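Local coordinates for crispr-associated protein Cas5, dvulg subtype (Xanthomonas oryzae pv. oryzae, PDB 3VZI) that probably acts as a Cas5d-type endoribonuclease that processes CRISPR RNA in the microbial immune system, and may also bind DNA, at residues A[55-60]-A[117-122]; A[39-44]-A[152-157]; A[30-35]-A[185-190]; A[143-148]-A[165-170]. All coordinates share one frame; numbering follows the deposited sequence.

In the fold
Along the chain from the N terminus, segment 30-35 opens the widest loop, which interaction 3 closes only at strand 184-194, so the other three contacts are nested within it. Helix 35-45 follows and opens interaction 2, closed by the loop 152-157. Inside that loop, interaction 1 joins strands 51-60 and 114-124 as neighbours in the antiparallel sheet. Interaction 4 opens at the end of helix 134-146, before interaction 2 has closed, and ends on strand 164-167; the two therefore cross. Packing of Leu42 on Ala120 and Pro154 on Phe165 links the sheet to helix 35-45 and loop 152-157; segment 30-35, where Ile33 meets Ile58 and Ile118, joins them to the two-stranded hairpin through interaction 3.

Interaction 1: residues A[55-60]-A[117-122]; sequences VDSIQV and IIAAHF
Asp56 and Ser57 both direct their backbone N-H groups to one acceptor, the carbonyl oxygen of Ala119, and this doubling illustrates how a regular strand ladder absorbs an extra residue. Asp56 N lies 2.8 Å from Ala119 O, and Ser57 N lies 3.1 Å from the same Ala119 O. Past this point the antiparallel pairing, with axes at 172°, is orderly. Ala119 N returns a 2.9 Å bond to Ser57 O, and Gln59 and Ile117 form the next hydrogen-bonded pair, with Ile117 N 3.0 Å from Gln59 O. Between them Ile58 and Ile118 make a non-hydrogen-bonded pair, as do Val55 and Ala120 before the bulge.

Among the side chains, the polar link is between His121 and Asp56. His121 ND1 donates to Asp56 OD2 over 2.9 Å, meeting the syn lone pair, and the ring and carboxylate planes are only 11° apart. With chi1 at -50°, Asp56 CG stands beside its own backbone N, and the displaced backbone directs this side chain to the partner strand. The imidazole is held at its other nitrogen by a weak bond from NE2 to Glu123.

Side-chain packing divides by face. Val55 CG2 approaches Ile118 CG2 at 4.4 Å on the side covered by Ala38 and Leu42 of helix 35-45. On the other face the Ser57 hydroxyl OG lies beside the Ala119 methyl CB at 3.6 Å, and Gln59 CB meets Ile117 CB at 3.8 Å. The doubled bonding of Asp56 and Ser57 to Ala119 is a classic beta bulge, here between neighbouring strands of an antiparallel sheet, consistent with the RRM-like fold of Cas5 proteins.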
loop_
_atom_site.group_PDB
_atom_site.type_symbol
_atom_site.label_atom_id
_atom_site.label_comp_id
_atom_site.label_asym_id
_atom_site.label_seq_id
_atom_site.Cartn_x
_atom_site.Cartn_y
_atom_site.Cartn_z
ATOM N N VAL A 55 1.154 9.263 -8.193
ATOM C CA VAL A 55 1.647 7.953 -8.614
ATOM C C VAL A 55 1.261 7.679 -10.054
ATOM O O VAL A 55 0.086 7.743 -10.392
ATOM C CB VAL A 55 1.091 6.831 -7.714
ATOM C CG1 VAL A 55 1.455 5.467 -8.251
ATOM C CG2 VAL A 55 1.642 6.974 -6.304
ATOM N N ASP A 56 2.252 7.365 -10.896
ATOM C CA ASP A 56 2.052 7.152 -12.331
ATOM C C ASP A 56 1.972 5.672 -12.677
ATOM O O ASP A 56 1.177 5.265 -13.547
ATOM C CB ASP A 56 3.204 7.757 -13.114
ATOM C CG ASP A 56 3.511 9.200 -12.706
ATOM O OD1 ASP A 56 2.638 10.059 -12.844
ATOM O OD2 ASP A 56 4.638 9.491 -12.259
ATOM N N SER A 57 2.823 4.859 -12.040
ATOM C CA SER A 57 2.796 3.414 -12.281
ATOM C C SER A 57 3.452 2.601 -11.179
ATOM O O SER A 57 4.286 3.098 -10.446
ATOM C CB SER A 57 3.415 3.079 -13.618
ATOM O OG SER A 57 4.804 2.936 -13.471
ATOM N N ILE A 58 3.031 1.352 -11.058
ATOM C CA ILE A 58 3.564 0.406 -10.077
ATOM C C ILE A 58 4.096 -0.791 -10.859
ATOM O O ILE A 58 3.443 -1.263 -11.772
ATOM C CB ILE A 58 2.437 -0.093 -9.167
ATOM C CG1 ILE A 58 1.985 1.025 -8.223
ATOM C CG2 ILE A 58 2.832 -1.355 -8.400
ATOM C CD1 ILE A 58 0.482 1.019 -8.027
ATOM N N GLN A 59 5.276 -1.275 -10.518
ATOM C CA GLN A 59 5.852 -2.460 -11.158
ATOM C C GLN A 59 5.867 -3.536 -10.102
ATOM O O GLN A 59 6.453 -3.343 -9.051
ATOM C CB GLN A 59 7.281 -2.172 -11.582
ATOM C CG GLN A 59 8.006 -3.348 -12.189
ATOM C CD GLN A 59 7.820 -3.439 -13.679
ATOM O OE1 GLN A 59 7.939 -2.436 -14.402
ATOM N NE2 GLN A 59 7.523 -4.645 -14.160
ATOM N N VAL A 60 5.184 -4.646 -10.332
ATOM C CA VAL A 60 5.193 -5.738 -9.354
ATOM C C VAL A 60 6.445 -6.565 -9.645
ATOM O O VAL A 60 6.681 -6.995 -10.792
ATOM C CB VAL A 60 3.881 -6.535 -9.457
ATOM C CG1 VAL A 60 3.764 -7.669 -8.435
ATOM C CG2 VAL A 60 2.724 -5.564 -9.339
ATOM N N ILE A 117 8.245 -1.398 -7.644
ATOM C CA ILE A 117 8.932 -0.153 -7.995
ATOM C C ILE A 117 7.878 0.935 -8.173
ATOM O O ILE A 117 7.027 0.805 -9.006
ATOM C CB ILE A 117 9.724 -0.310 -9.304
ATOM C CG1 ILE A 117 10.876 -1.318 -9.120
ATOM C CG2 ILE A 117 10.217 1.047 -9.809
ATOM C CD1 ILE A 117 11.757 -1.459 -10.350
ATOM N N ILE A 118 7.895 1.997 -7.381
ATOM C CA ILE A 118 6.863 3.013 -7.530
ATOM C C ILE A 118 7.397 4.103 -8.455
ATOM O O ILE A 118 8.491 4.630 -8.227
ATOM C CB ILE A 118 6.524 3.655 -6.168
ATOM C CG1 ILE A 118 6.435 2.595 -5.063
ATOM C CG2 ILE A 118 5.309 4.577 -6.267
ATOM C CD1 ILE A 118 5.062 2.305 -4.522
ATOM N N ALA A 119 6.656 4.449 -9.502
ATOM C CA ALA A 119 7.057 5.567 -10.370
ATOM C C ALA A 119 6.066 6.682 -10.155
ATOM O O ALA A 119 4.872 6.515 -10.458
ATOM C CB ALA A 119 7.059 5.162 -11.814
ATOM N N ALA A 120 6.551 7.815 -9.636
ATOM C CA ALA A 120 5.689 8.907 -9.267
ATOM C C ALA A 120 6.374 10.214 -9.566
ATOM O O ALA A 120 7.553 10.236 -9.882
ATOM C CB ALA A 120 5.414 8.828 -7.786
ATOM N N HIS A 121 5.636 11.306 -9.426
ATOM C CA HIS A 121 6.203 12.641 -9.420
ATOM C C HIS A 121 5.321 13.470 -8.528
ATOM O O HIS A 121 4.252 13.001 -8.120
ATOM C CB HIS A 121 6.261 13.229 -10.834
ATOM C CG HIS A 121 4.919 13.399 -11.472
ATOM N ND1 HIS A 121 4.318 12.409 -12.181
ATOM C CD2 HIS A 121 4.046 14.488 -11.486
ATOM C CE1 HIS A 121 3.105 12.845 -12.614
ATOM N NE2 HIS A 121 2.941 14.120 -12.186
ATOM N N PHE A 122 5.750 14.693 -8.197
ATOM C CA PHE A 122 4.842 15.638 -7.530
ATOM C C PHE A 122 4.552 16.853 -8.369
ATOM O O PHE A 122 5.359 17.236 -9.227
ATOM C CB PHE A 122 5.364 16.084 -6.159
ATOM C CG PHE A 122 6.718 16.757 -6.192
ATOM C CD1 PHE A 122 7.885 16.009 -6.020
ATOM C CD2 PHE A 122 6.819 18.145 -6.339
ATOM C CE1 PHE A 122 9.118 16.628 -6.018
ATOM C CE2 PHE A 122 8.049 18.764 -6.329
ATOM C CZ PHE A 122 9.199 18.007 -6.177
#

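Interaction 2: residues A[39-44]-A[152-157]; sequences RGILEA and QAPCLG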
loop_
_atom_site.group_PDB
_atom_site.type_symbol
_atom_site.label_atom_id
_atom_site.label_comp_id
_atom_site.label_asym_id
_atom_site.label_seq_id
_atom_site.Cartn_x
_atom_site.Cartn_y
_atom_site.Cartn_z
ATOM N N ARG A 39 1.407 6.411 -2.663
ATOM C CA ARG A 39 1.445 7.833 -2.307
ATOM C C ARG A 39 1.834 7.993 -0.846
ATOM O O ARG A 39 2.658 8.845 -0.523
ATOM C CB ARG A 39 0.113 8.516 -2.580
ATOM C CG ARG A 39 0.182 10.033 -2.665
ATOM C CD ARG A 39 -1.200 10.710 -2.740
ATOM N NE ARG A 39 -2.293 9.942 -2.102
ATOM C CZ ARG A 39 -2.541 9.847 -0.785
ATOM N NH1 ARG A 39 -1.787 10.464 0.129
ATOM N NH2 ARG A 39 -3.566 9.108 -0.378
ATOM N N GLY A 40 1.285 7.143 0.022
ATOM C CA GLY A 40 1.457 7.283 1.461
ATOM C C GLY A 40 2.865 6.944 1.873
ATOM O O GLY A 40 3.347 7.439 2.880
ATOM N N ILE A 41 3.553 6.124 1.086
ATOM C CA ILE A 41 4.960 5.862 1.349
ATOM C C ILE A 41 5.855 7.022 0.907
ATOM O O ILE A 41 6.820 7.349 1.607
ATOM C CB ILE A 41 5.438 4.581 0.641
ATOM C CG1 ILE A 41 4.683 3.346 1.193
ATOM C CG2 ILE A 41 6.973 4.503 0.645
ATOM C CD1 ILE A 41 4.950 2.080 0.403
ATOM N N LEU A 42 5.585 7.623 -0.252
ATOM C CA LEU A 42 6.401 8.768 -0.664
ATOM C C LEU A 42 6.253 9.928 0.355
ATOM O O LEU A 42 7.265 10.557 0.756
ATOM C CB LEU A 42 6.083 9.213 -2.097
ATOM C CG LEU A 42 6.018 8.118 -3.189
ATOM C CD1 LEU A 42 5.182 8.539 -4.391
ATOM C CD2 LEU A 42 7.381 7.657 -3.618
ATOM N N GLU A 43 5.020 10.162 0.823
ATOM C CA GLU A 43 4.772 11.227 1.789
ATOM C C GLU A 43 5.514 10.975 3.116
ATOM O O GLU A 43 5.936 11.947 3.783
ATOM C CB GLU A 43 3.281 11.422 2.056
ATOM C CG GLU A 43 2.509 11.917 0.848
ATOM C CD GLU A 43 1.023 12.055 1.101
ATOM O OE1 GLU A 43 0.468 11.339 1.951
ATOM O OE2 GLU A 43 0.402 12.893 0.437
ATOM N N ALA A 44 5.690 9.691 3.480
ATOM C CA ALA A 44 6.405 9.343 4.709
ATOM C C ALA A 44 7.835 9.804 4.576
ATOM O O ALA A 44 8.455 10.255 5.555
ATOM C CB ALA A 44 6.353 7.845 4.989
ATOM N N GLN A 152 8.234 9.556 9.006
ATOM C CA GLN A 152 7.712 8.414 9.766
ATOM C C GLN A 152 7.995 7.135 8.972
ATOM O O GLN A 152 8.192 7.206 7.771
ATOM C CB GLN A 152 6.213 8.595 10.015
ATOM C CG GLN A 152 5.416 8.843 8.740
ATOM C CD GLN A 152 3.925 9.059 8.971
ATOM O OE1 GLN A 152 3.303 8.437 9.848
ATOM N NE2 GLN A 152 3.335 9.935 8.151
ATOM N N ALA A 153 8.026 5.980 9.639
ATOM C CA ALA A 153 8.261 4.688 8.981
ATOM C C ALA A 153 7.223 4.386 7.888
ATOM O O ALA A 153 6.020 4.289 8.178
ATOM C CB ALA A 153 8.256 3.569 10.012
ATOM N N PRO A 154 7.666 4.231 6.619
ATOM C CA PRO A 154 6.664 3.832 5.617
ATOM C C PRO A 154 6.136 2.431 5.886
ATOM O O PRO A 154 6.862 1.602 6.428
ATOM C CB PRO A 154 7.427 3.870 4.290
ATOM C CG PRO A 154 8.850 3.878 4.669
ATOM C CD PRO A 154 8.967 4.543 6.008
ATOM N N CYS A 155 4.884 2.187 5.480
ATOM C CA CYS A 155 4.228 0.924 5.735
ATOM C C CYS A 155 3.708 0.273 4.489
ATOM O O CYS A 155 3.384 0.949 3.514
ATOM C CB CYS A 155 3.077 1.123 6.708
ATOM S SG CYS A 155 3.759 1.200 8.362
ATOM N N LEU A 156 3.605 -1.053 4.543
ATOM C CA LEU A 156 2.960 -1.798 3.499
ATOM C C LEU A 156 1.492 -2.024 3.857
ATOM O O LEU A 156 1.065 -3.137 4.226
ATOM C CB LEU A 156 3.738 -3.078 3.163
ATOM C CG LEU A 156 5.164 -2.815 2.663
ATOM C CD1 LEU A 156 5.867 -4.122 2.298
ATOM C CD2 LEU A 156 5.153 -1.825 1.497
ATOM N N GLY A 157 0.726 -0.937 3.754
ATOM C CA GLY A 157 -0.717 -0.981 3.941
ATOM C C GLY A 157 -1.123 -0.749 5.372
ATOM O O GLY A 157 -1.979 0.068 5.648
HETATM O O HOH W 1 3.216 4.464 4.581
#
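With chi1 at -63°, Ile41 holds CG2 anti to its backbone N and CG1 anti to its carbonyl carbon, and an extended chi2 of 171° carries CD1 onward, which lets the side chain meet three consecutive residues, Pro154, Cys155 and Leu156. CG2 of Ile41 rests on Pro154 CB at 3.7 Å, the two side chains crossing at about a right angle. Ile41 CG1 lies 3.6 Å from Cys155 O, and Ile41 CD1 ends 4.1 Å from Leu156 CD2.

A turn further along the helix, Ala44 offers only a methyl group. Ala44 CB approaches Gln152 O at 3.4 Å and also touches Gln152 CG; it adds a looser contact with Pro154 CB.

Polar traffic between the two segments passes through water 1. It accepts from Cys155 N at 3.0 Å and makes a weak bond to Gly40 O, bridging a loop amide to a helix carbonyl that no direct bond joins. On the helix itself, Arg39 NH1 and Glu43 OE1 form a 3.0 Å salt bridge one turn apart, and Arg39 NH2 has a second partner in Asp193.

The loop 152-157, part of the connection from helix 134-146 to strand 164-167, lies against helix 35-45. Ile41 and Leu156 both reach Val11 of strand 7-13, while Leu42 packs on Ala120 of strand 114-124 and on Trp53 of strand 51-60.

Interaction 3: residues A[30-35]-A[185-190]; sequences YDIITP and RDLGWM
Thr34, whose methyl CG2 lies 3.8 Å from Met190 CE, commits its hydroxyl to the start of helix 35-45: OG1 is bonded to the backbone N of Ala37, and weakly to Ser36 OG, which makes Thr34 the N-cap. The same residue therefore serves the helix with its polar branch and the hydrophobic contact with its methyl.

Met190 is the central group of that contact. Its chi1 of 72° places CG between the backbone N and the carbonyl carbon, and the chain then extends before bending at chi3, which brings the terminal methyl in among the residues of 30-35. Met190 CE sits 3.7 Å from Ile32 O and 3.8 Å from Ile32 CG1, with the Ile32 and Met190 side chains crossing at about a right angle.

Nearer the backbone, Met190 CB lies over one face of the Tyr30 ring, 4.1 Å from its centroid and 29° off the normal, a CH-pi contact. Tyr30 OH makes a weak hydrogen bond with Leu191 N, a second tie from the same tyrosine to strand 184-194. Toward the other end, Ile32 CD1 meets Leu187 CD1 at 3.7 Å. Leu187 and Gly188 both face Ala207 of strand 202-210, a classic beta bulge within the hairpin.

Across this interface the chemistry is almost wholly apolar: thioether, methyl groups and an aromatic face make the join, while the polar ends of Tyr30 and Thr34 find backbone amides beyond the two segments, consistent with a contact held by burial and shape.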
loop_
_atom_site.group_PDB
_atom_site.type_symbol
_atom_site.label_atom_id
_atom_site.label_comp_id
_atom_site.label_asym_id
_atom_site.label_seq_id
_atom_site.Cartn_x
_atom_site.Cartn_y
_atom_site.Cartn_z
ATOM N N TYR A 30 -5.653 -6.680 -1.001
ATOM C CA TYR A 30 -5.581 -6.559 -2.465
ATOM C C TYR A 30 -4.352 -7.292 -2.987
ATOM O O TYR A 30 -3.374 -7.439 -2.257
ATOM C CB TYR A 30 -5.443 -5.098 -2.854
ATOM C CG TYR A 30 -6.726 -4.319 -2.857
ATOM C CD1 TYR A 30 -7.809 -4.737 -3.638
ATOM C CD2 TYR A 30 -6.861 -3.142 -2.090
ATOM C CE1 TYR A 30 -8.989 -4.020 -3.671
ATOM C CE2 TYR A 30 -8.025 -2.395 -2.136
ATOM C CZ TYR A 30 -9.080 -2.838 -2.931
ATOM O OH TYR A 30 -10.257 -2.137 -2.987
ATOM N N ASP A 31 -4.405 -7.733 -4.245
ATOM C CA ASP A 31 -3.315 -8.488 -4.871
ATOM C C ASP A 31 -2.027 -7.701 -4.996
ATOM O O ASP A 31 -0.953 -8.309 -5.061
ATOM C CB ASP A 31 -3.694 -8.926 -6.279
ATOM C CG ASP A 31 -4.676 -10.075 -6.306
ATOM O OD1 ASP A 31 -5.580 -10.126 -5.439
ATOM O OD2 ASP A 31 -4.567 -10.912 -7.240
ATOM N N ILE A 32 -2.122 -6.371 -5.097
ATOM C CA ILE A 32 -0.935 -5.521 -5.213
ATOM C C ILE A 32 -1.113 -4.218 -4.425
ATOM O O ILE A 32 -2.251 -3.829 -4.113
ATOM C CB ILE A 32 -0.626 -5.166 -6.690
ATOM C CG1 ILE A 32 -1.718 -4.237 -7.269
ATOM C CG2 ILE A 32 -0.458 -6.424 -7.517
ATOM C CD1 ILE A 32 -1.332 -3.499 -8.538
ATOM N N ILE A 33 -0.004 -3.529 -4.121
ATOM C CA ILE A 33 -0.086 -2.186 -3.510
ATOM C C ILE A 33 -1.042 -1.305 -4.321
ATOM O O ILE A 33 -1.047 -1.344 -5.577
ATOM C CB ILE A 33 1.317 -1.519 -3.410
ATOM C CG1 ILE A 33 1.292 -0.226 -2.558
ATOM C CG2 ILE A 33 1.949 -1.354 -4.801
ATOM C CD1 ILE A 33 2.647 0.483 -2.395
ATOM N N THR A 34 -1.876 -0.562 -3.592
ATOM C CA THR A 34 -2.783 0.434 -4.158
ATOM C C THR A 34 -2.025 1.722 -4.409
ATOM O O THR A 34 -0.963 1.960 -3.763
ATOM C CB THR A 34 -3.878 0.774 -3.141
ATOM O OG1 THR A 34 -3.281 1.331 -1.957
ATOM C CG2 THR A 34 -4.733 -0.444 -2.782
ATOM N N PRO A 35 -2.551 2.596 -5.295
ATOM C CA PRO A 35 -1.906 3.929 -5.468
ATOM C C PRO A 35 -1.870 4.748 -4.176
ATOM O O PRO A 35 -0.844 5.352 -3.887
ATOM C CB PRO A 35 -2.785 4.617 -6.514
ATOM C CG PRO A 35 -3.302 3.490 -7.326
ATOM C CD PRO A 35 -3.562 2.356 -6.330
ATOM N N ARG A 185 -2.705 -8.921 -17.772
ATOM C CA ARG A 185 -3.492 -9.589 -16.753
ATOM C C ARG A 185 -4.490 -8.615 -16.211
ATOM O O ARG A 185 -4.154 -7.463 -15.925
ATOM C CB ARG A 185 -2.619 -10.119 -15.622
ATOM C CG ARG A 185 -1.762 -11.299 -16.017
ATOM C CD ARG A 185 -0.979 -11.876 -14.832
ATOM N NE ARG A 185 0.098 -12.786 -15.253
ATOM C CZ ARG A 185 -0.078 -14.064 -15.599
ATOM N NH1 ARG A 185 -1.283 -14.629 -15.574
ATOM N NH2 ARG A 185 0.965 -14.796 -15.971
ATOM N N ASP A 186 -5.724 -9.058 -16.076
ATOM C CA ASP A 186 -6.733 -8.193 -15.494
ATOM C C ASP A 186 -6.787 -8.480 -13.998
ATOM O O ASP A 186 -7.124 -9.574 -13.599
ATOM C CB ASP A 186 -8.092 -8.370 -16.187
ATOM C CG ASP A 186 -9.200 -7.598 -15.497
ATOM O OD1 ASP A 186 -8.973 -6.411 -15.177
ATOM O OD2 ASP A 186 -10.287 -8.182 -15.254
ATOM N N LEU A 187 -6.387 -7.509 -13.182
ATOM C CA LEU A 187 -6.461 -7.625 -11.709
ATOM C C LEU A 187 -7.801 -7.122 -11.177
ATOM O O LEU A 187 -8.097 -7.267 -10.010
ATOM C CB LEU A 187 -5.361 -6.804 -11.054
ATOM C CG LEU A 187 -3.906 -6.938 -11.500
ATOM C CD1 LEU A 187 -3.121 -5.777 -10.907
ATOM C CD2 LEU A 187 -3.337 -8.277 -11.024
ATOM N N GLY A 188 -8.594 -6.522 -12.066
ATOM C CA GLY A 188 -9.947 -6.113 -11.766
ATOM C C GLY A 188 -9.943 -4.887 -10.892
ATOM O O GLY A 188 -8.918 -4.207 -10.727
ATOM N N TRP A 189 -11.101 -4.616 -10.320
ATOM C CA TRP A 189 -11.340 -3.399 -9.595
ATOM C C TRP A 189 -10.624 -3.362 -8.286
ATOM O O TRP A 189 -10.559 -4.389 -7.542
ATOM C CB TRP A 189 -12.813 -3.213 -9.371
ATOM C CG TRP A 189 -13.562 -2.808 -10.600
ATOM C CD1 TRP A 189 -14.366 -3.605 -11.383
ATOM C CD2 TRP A 189 -13.625 -1.481 -11.227
ATOM N NE1 TRP A 189 -14.918 -2.894 -12.404
ATOM C CE2 TRP A 189 -14.529 -1.620 -12.375
ATOM C CE3 TRP A 189 -13.052 -0.246 -10.967
ATOM C CZ2 TRP A 189 -14.838 -0.555 -13.218
ATOM C CZ3 TRP A 189 -13.374 0.822 -11.826
ATOM C CH2 TRP A 189 -14.247 0.665 -12.928
ATOM N N MET A 190 -10.094 -2.168 -7.995
ATOM C CA MET A 190 -9.381 -1.938 -6.768
ATOM C C MET A 190 -9.361 -0.456 -6.399
ATOM O O MET A 190 -9.585 0.429 -7.263
ATOM C CB MET A 190 -7.959 -2.509 -6.868
ATOM C CG MET A 190 -7.005 -1.754 -7.764
ATOM S SD MET A 190 -5.438 -2.649 -7.813
ATOM C CE MET A 190 -4.797 -2.216 -6.180
#

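Interaction 4: residues A[143-148]-A[165-170]; sequences RRARRG and FALLGD
Gly148, which touches the Phe165 ring, leaves the last turn of helix 134-146 with a positive phi of 65°, a value that favours glycine and belongs to a Schellman motif. Gly148 N bonds back to Ala145 O at 3.1 Å. Facing this helix end is strand 164-167, and water 2 links the two backbones: it donates to Ala145 O and accepts from Leu167 N at 3.0 Å.

Phe165 reaches the turn because its chi1 of 60° sets CG between the backbone N and the carbonyl carbon and brings the ring toward the helix end. CE1 of Phe165 lies 3.7 Å from Gly148 CA, while Ala145 O stands at the ring edge, near its plane. Leu167 divides its two methyls between neighbouring helix residues. Leu167 CD1 packs on Ala145 CB at 3.8 Å. Leu167 CD2 touches Arg146 CG at 3.5 Å, the two side chains crossing at a slant, with Arg146 NE also near that methyl. Within the helix end, Arg147 NE donates to Arg143 O at 2.7 Å, and Arg147 N reaches the same oxygen from the opposite face of its carbonyl plane.

The contact lies at the surface, where helix 134-146 meets an outermost strand of the five-stranded antiparallel sheet. Ala166 pairs with His10 of strand 7-13, and Leu167 also leans on Phe141 and Asn142. Phe165 reaches inward to Leu9, Val11 and Ile45, joining helix 134-146, strand 7-13 and helix 35-45.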
loop_
_atom_site.group_PDB
_atom_site.type_symbol
_atom_site.label_atom_id
_atom_site.label_comp_id
_atom_site.label_asym_id
_atom_site.label_seq_id
_atom_site.Cartn_x
_atom_site.Cartn_y
_atom_site.Cartn_z
ATOM N N ARG A 143 17.641 12.994 -1.384
ATOM C CA ARG A 143 18.629 12.985 -0.305
ATOM C C ARG A 143 18.134 12.046 0.786
ATOM O O ARG A 143 18.915 11.335 1.402
ATOM C CB ARG A 143 18.805 14.410 0.214
ATOM C CG ARG A 143 19.906 14.645 1.203
ATOM C CD ARG A 143 19.449 15.689 2.225
ATOM N NE ARG A 143 19.099 17.003 1.651
ATOM C CZ ARG A 143 18.238 17.883 2.191
ATOM N NH1 ARG A 143 18.029 19.040 1.571
ATOM N NH2 ARG A 143 17.577 17.628 3.333
ATOM N N ARG A 144 16.826 12.001 0.984
ATOM C CA ARG A 144 16.279 11.268 2.126
ATOM C C ARG A 144 16.101 9.792 1.864
ATOM O O ARG A 144 16.404 8.963 2.743
ATOM C CB ARG A 144 14.944 11.846 2.524
ATOM C CG ARG A 144 15.048 13.133 3.269
ATOM C CD ARG A 144 13.994 13.049 4.324
ATOM N NE ARG A 144 13.139 14.206 4.289
ATOM C CZ ARG A 144 13.118 15.099 5.247
ATOM N NH1 ARG A 144 12.309 16.150 5.147
ATOM N NH2 ARG A 144 13.907 14.914 6.310
ATOM N N ALA A 145 15.551 9.505 0.676
ATOM C CA ALA A 145 15.412 8.171 0.121
ATOM C C ALA A 145 16.772 7.478 -0.020
ATOM O O ALA A 145 16.927 6.326 0.383
ATOM C CB ALA A 145 14.717 8.264 -1.221
ATOM N N ARG A 146 17.762 8.189 -0.572
ATOM C CA ARG A 146 19.128 7.650 -0.705
ATOM C C ARG A 146 19.640 7.223 0.664
ATOM O O ARG A 146 20.166 6.128 0.809
ATOM C CB ARG A 146 20.075 8.669 -1.341
ATOM C CG ARG A 146 19.932 8.801 -2.840
ATOM C CD ARG A 146 20.990 9.713 -3.461
ATOM N NE ARG A 146 20.652 10.126 -4.838
ATOM C CZ ARG A 146 20.420 11.389 -5.237
ATOM N NH1 ARG A 146 20.490 12.419 -4.385
ATOM N NH2 ARG A 146 20.118 11.630 -6.511
ATOM N N ARG A 147 19.443 8.099 1.653
ATOM C CA ARG A 147 19.859 7.911 3.054
ATOM C C ARG A 147 18.948 6.999 3.896
ATOM O O ARG A 147 19.245 6.759 5.051
ATOM C CB ARG A 147 19.955 9.287 3.749
ATOM C CG ARG A 147 21.362 9.858 3.915
ATOM C CD ARG A 147 21.456 11.376 3.809
ATOM N NE ARG A 147 21.356 11.776 2.411
ATOM C CZ ARG A 147 22.374 12.084 1.606
ATOM N NH1 ARG A 147 23.621 12.101 2.037
ATOM N NH2 ARG A 147 22.130 12.401 0.348
ATOM N N GLY A 148 17.823 6.532 3.366
ATOM C CA GLY A 148 16.926 5.663 4.137
ATOM C C GLY A 148 16.278 6.302 5.354
ATOM O O GLY A 148 15.963 5.634 6.358
ATOM N N PHE A 165 12.938 0.320 1.512
ATOM C CA PHE A 165 12.929 1.078 0.297
ATOM C C PHE A 165 14.332 1.508 -0.091
ATOM O O PHE A 165 15.164 1.764 0.775
ATOM C CB PHE A 165 12.004 2.295 0.440
ATOM C CG PHE A 165 12.398 3.244 1.547
ATOM C CD1 PHE A 165 13.382 4.190 1.353
ATOM C CD2 PHE A 165 11.754 3.192 2.788
ATOM C CE1 PHE A 165 13.735 5.065 2.369
ATOM C CE2 PHE A 165 12.107 4.063 3.819
ATOM C CZ PHE A 165 13.101 5.003 3.601
ATOM N N ALA A 166 14.597 1.562 -1.395
ATOM C CA ALA A 166 15.821 2.199 -1.913
ATOM C C ALA A 166 15.478 3.027 -3.158
ATOM O O ALA A 166 14.573 2.664 -3.922
ATOM C CB ALA A 166 16.896 1.155 -2.210
ATOM N N LEU A 167 16.187 4.135 -3.345
ATOM C CA LEU A 167 15.991 5.015 -4.501
ATOM C C LEU A 167 16.668 4.401 -5.748
ATOM O O LEU A 167 17.773 3.877 -5.674
ATOM C CB LEU A 167 16.551 6.418 -4.213
ATOM C CG LEU A 167 16.234 7.533 -5.225
ATOM C CD1 LEU A 167 14.798 8.060 -5.034
ATOM C CD2 LEU A 167 17.247 8.673 -5.134
ATOM N N LEU A 168 15.985 4.432 -6.887
ATOM C CA LEU A 168 16.566 3.917 -8.111
ATOM C C LEU A 168 16.984 5.029 -9.047
ATOM O O LEU A 168 16.540 6.186 -8.905
ATOM C CB LEU A 168 15.592 2.988 -8.824
ATOM C CG LEU A 168 15.100 1.765 -8.041
ATOM C CD1 LEU A 168 14.072 1.029 -8.867
ATOM C CD2 LEU A 168 16.233 0.833 -7.668
ATOM N N GLY A 169 17.844 4.663 -10.003
ATOM C CA GLY A 169 18.336 5.573 -11.020
ATOM C C GLY A 169 17.283 5.862 -12.074
ATOM O O GLY A 169 16.137 5.422 -11.994
ATOM N N ASP A 170 17.696 6.592 -13.089
ATOM C CA ASP A 170 16.786 7.110 -14.078
ATOM C C ASP A 170 16.129 6.020 -14.940
ATOM O O ASP A 170 14.937 6.100 -15.231
ATOM C CB ASP A 170 17.536 8.124 -14.952
ATOM C CG ASP A 170 16.626 9.186 -15.534
ATOM O OD1 ASP A 170 15.534 8.841 -16.024
ATOM O OD2 ASP A 170 17.012 10.372 -15.522
HETATM O O HOH W 2 18.331 4.093 -1.265
#